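Local coordinates for protein endo-1,4-beta-xylanase (Pseudoalteromonas haloplanktis, PDB 2B4F) that hydrolyses internal beta-1,4-xylosidic linkages of xylan as a cold-adapted family 8 glycoside hydrolase, at residues A142-E147 with P201-P206. The protein carries 1 engineered substitution. Sequence-based numbering, arbitrary orientation.
Sequences APAGEE and PSYHIP. Engineered in segment 142-147: A144 (natural residue Asp). With XYP (beta-D-xylopyranose), chain B.
The methyl of A144 lies over one face of the Y203 ring, a CH-pi contact with CB 4.2 Å from the ring centroid and 24° off the normal, displaced toward the CD1 rim. A144 is an engineered residue, the natural one being Asp. P143 meets the other rim of the ring obliquely, its CD 3.9 Å from Y203 CE2. With CG anti to its carbonyl carbon (chi1 -65°), Y203 extends past both residues to the sugar, where its OH comes within 2.8 Å of O3 of the xylose. A142 joins it in the glycan pocket, CB 3.6 Å from the same O3. At the backbone end of the tyrosine, E147 OE1 sits 2.6 Å from Y203 O; its OE2 is hydrogen-bonded to Y209 OH. I205 CD1 packs near E147 OE1 at 4.1 Å. A leucine in place of Y203 would probably leave O3 without its hydroxyl neighbour and open a gap beside P143 and A144. The contact lies in the substrate cleft of the (alpha/alpha)6 barrel of family 8 glycoside hydrolases, where the same xylose is hydrogen-bonded to E78 and D281. Helix 144-160, near its beginning, meets the short 3-10 segment 201-203, I189 of strand 188-189 touches both E147 and Y203, and I205, at the N-cap position of helix 206-215, packs against helix 283-296.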
loop_
_atom_site.group_PDB
_atom_site.type_symbol
_atom_site.label_atom_id
_atom_site.label_comp_id
_atom_site.label_asym_id
_atom_site.label_seq_id
_atom_site.Cartn_x
_atom_site.Cartn_y
_atom_site.Cartn_z
ATOM N N ALA A 142 0.821 7.823 10.019
ATOM C CA ALA A 142 1.605 6.938 9.158
ATOM C C ALA A 142 1.170 7.320 7.734
ATOM O O ALA A 142 0.128 6.867 7.255
ATOM C CB ALA A 142 1.275 5.497 9.469
ATOM N N PRO A 143 1.897 8.244 7.107
ATOM C CA PRO A 143 1.393 8.922 5.894
ATOM C C PRO A 143 0.954 8.065 4.712
ATOM O O PRO A 143 0.174 8.584 3.930
ATOM C CB PRO A 143 2.537 9.892 5.519
ATOM C CG PRO A 143 3.141 10.219 6.908
ATOM C CD PRO A 143 3.172 8.825 7.563
ATOM N N ALA A 144 1.366 6.807 4.595
ATOM C CA ALA A 144 0.821 5.972 3.535
ATOM C C ALA A 144 -0.697 5.806 3.695
ATOM O O ALA A 144 -1.410 5.601 2.713
ATOM C CB ALA A 144 1.509 4.603 3.491
ATOM N N GLY A 145 -1.172 5.881 4.934
ATOM C CA GLY A 145 -2.602 5.882 5.225
ATOM C C GLY A 145 -3.333 7.023 4.541
ATOM O O GLY A 145 -4.267 6.795 3.776
ATOM N N GLU A 146 -2.925 8.254 4.836
ATOM C CA GLU A 146 -3.508 9.434 4.194
ATOM C C GLU A 146 -3.427 9.351 2.656
ATOM O O GLU A 146 -4.378 9.708 1.971
ATOM C CB GLU A 146 -2.830 10.712 4.712
ATOM C CG GLU A 146 -3.306 11.142 6.106
ATOM C CD GLU A 146 -2.524 10.507 7.254
ATOM O OE1 GLU A 146 -1.852 9.461 7.054
ATOM O OE2 GLU A 146 -2.547 11.072 8.366
ATOM N N GLU A 147 -2.315 8.849 2.119
ATOM C CA GLU A 147 -2.158 8.717 0.658
ATOM C C GLU A 147 -3.258 7.821 0.070
ATOM O O GLU A 147 -3.910 8.179 -0.914
ATOM C CB GLU A 147 -0.800 8.124 0.292
ATOM C CG GLU A 147 0.380 9.015 0.654
ATOM C CD GLU A 147 1.685 8.489 0.082
ATOM O OE1 GLU A 147 2.047 7.309 0.358
ATOM O OE2 GLU A 147 2.333 9.254 -0.656
ATOM N N PRO A 201 10.671 4.210 1.430
ATOM C CA PRO A 201 10.446 3.869 0.019
ATOM C C PRO A 201 9.088 3.245 -0.271
ATOM O O PRO A 201 8.511 3.572 -1.312
ATOM C CB PRO A 201 11.606 2.923 -0.298
ATOM C CG PRO A 201 12.718 3.489 0.524
ATOM C CD PRO A 201 12.036 3.826 1.851
ATOM N N SER A 202 8.579 2.420 0.635
ATOM C CA SER A 202 7.266 1.781 0.472
ATOM C C SER A 202 6.061 2.737 0.447
ATOM O O SER A 202 4.957 2.330 0.077
ATOM C CB SER A 202 7.070 0.703 1.533
ATOM O OG SER A 202 6.711 1.243 2.798
ATOM N N TYR A 203 6.263 3.994 0.848
ATOM C CA TYR A 203 5.200 4.987 0.833
ATOM C C TYR A 203 5.071 5.638 -0.546
ATOM O O TYR A 203 4.142 6.402 -0.785
ATOM C CB TYR A 203 5.462 6.088 1.866
ATOM C CG TYR A 203 5.459 5.688 3.331
ATOM C CD1 TYR A 203 5.323 4.342 3.753
ATOM C CD2 TYR A 203 5.581 6.665 4.307
ATOM C CE1 TYR A 203 5.334 4.007 5.104
ATOM C CE2 TYR A 203 5.552 6.349 5.652
ATOM C CZ TYR A 203 5.447 5.023 6.050
ATOM O OH TYR A 203 5.457 4.736 7.393
ATOM N N HIS A 204 6.018 5.363 -1.435
ATOM C CA HIS A 204 6.076 6.028 -2.719
ATOM C C HIS A 204 5.259 5.284 -3.770
ATOM O O HIS A 204 5.558 4.151 -4.103
ATOM C CB HIS A 204 7.509 6.165 -3.187
ATOM C CG HIS A 204 8.255 7.238 -2.474
ATOM N ND1 HIS A 204 8.491 8.469 -3.038
ATOM C CD2 HIS A 204 8.770 7.285 -1.225
ATOM C CE1 HIS A 204 9.129 9.227 -2.165
ATOM N NE2 HIS A 204 9.306 8.534 -1.054
ATOM N N ILE A 205 4.224 5.938 -4.285
ATOM C CA ILE A 205 3.397 5.358 -5.346
ATOM C C ILE A 205 3.215 6.457 -6.375
ATOM O O ILE A 205 2.243 7.225 -6.330
ATOM C CB ILE A 205 2.037 4.864 -4.797
ATOM C CG1 ILE A 205 2.210 3.999 -3.542
ATOM C CG2 ILE A 205 1.338 4.046 -5.839
ATOM C CD1 ILE A 205 1.288 4.361 -2.396
ATOM N N PRO A 206 4.197 6.604 -7.249
ATOM C CA PRO A 206 4.221 7.740 -8.181
ATOM C C PRO A 206 2.914 7.945 -8.970
ATOM O O PRO A 206 2.448 9.078 -9.104
ATOM C CB PRO A 206 5.414 7.403 -9.084
ATOM C CG PRO A 206 6.331 6.598 -8.199
ATOM C CD PRO A 206 5.398 5.750 -7.396
HETATM C C1 XYP B . 3.393 -0.535 9.268
HETATM C C2 XYP B . 3.151 0.574 8.267
HETATM C C3 XYP B . 3.830 1.869 8.724
HETATM C C4 XYP B . 3.660 2.153 10.229
HETATM C C5 XYP B . 3.841 0.876 11.056
HETATM O O2 XYP B . 3.671 0.304 6.980
HETATM O O3 XYP B . 3.380 2.965 7.929
HETATM O O4 XYP B . 4.643 3.110 10.534
HETATM O O5 XYP B . 2.993 -0.139 10.529
#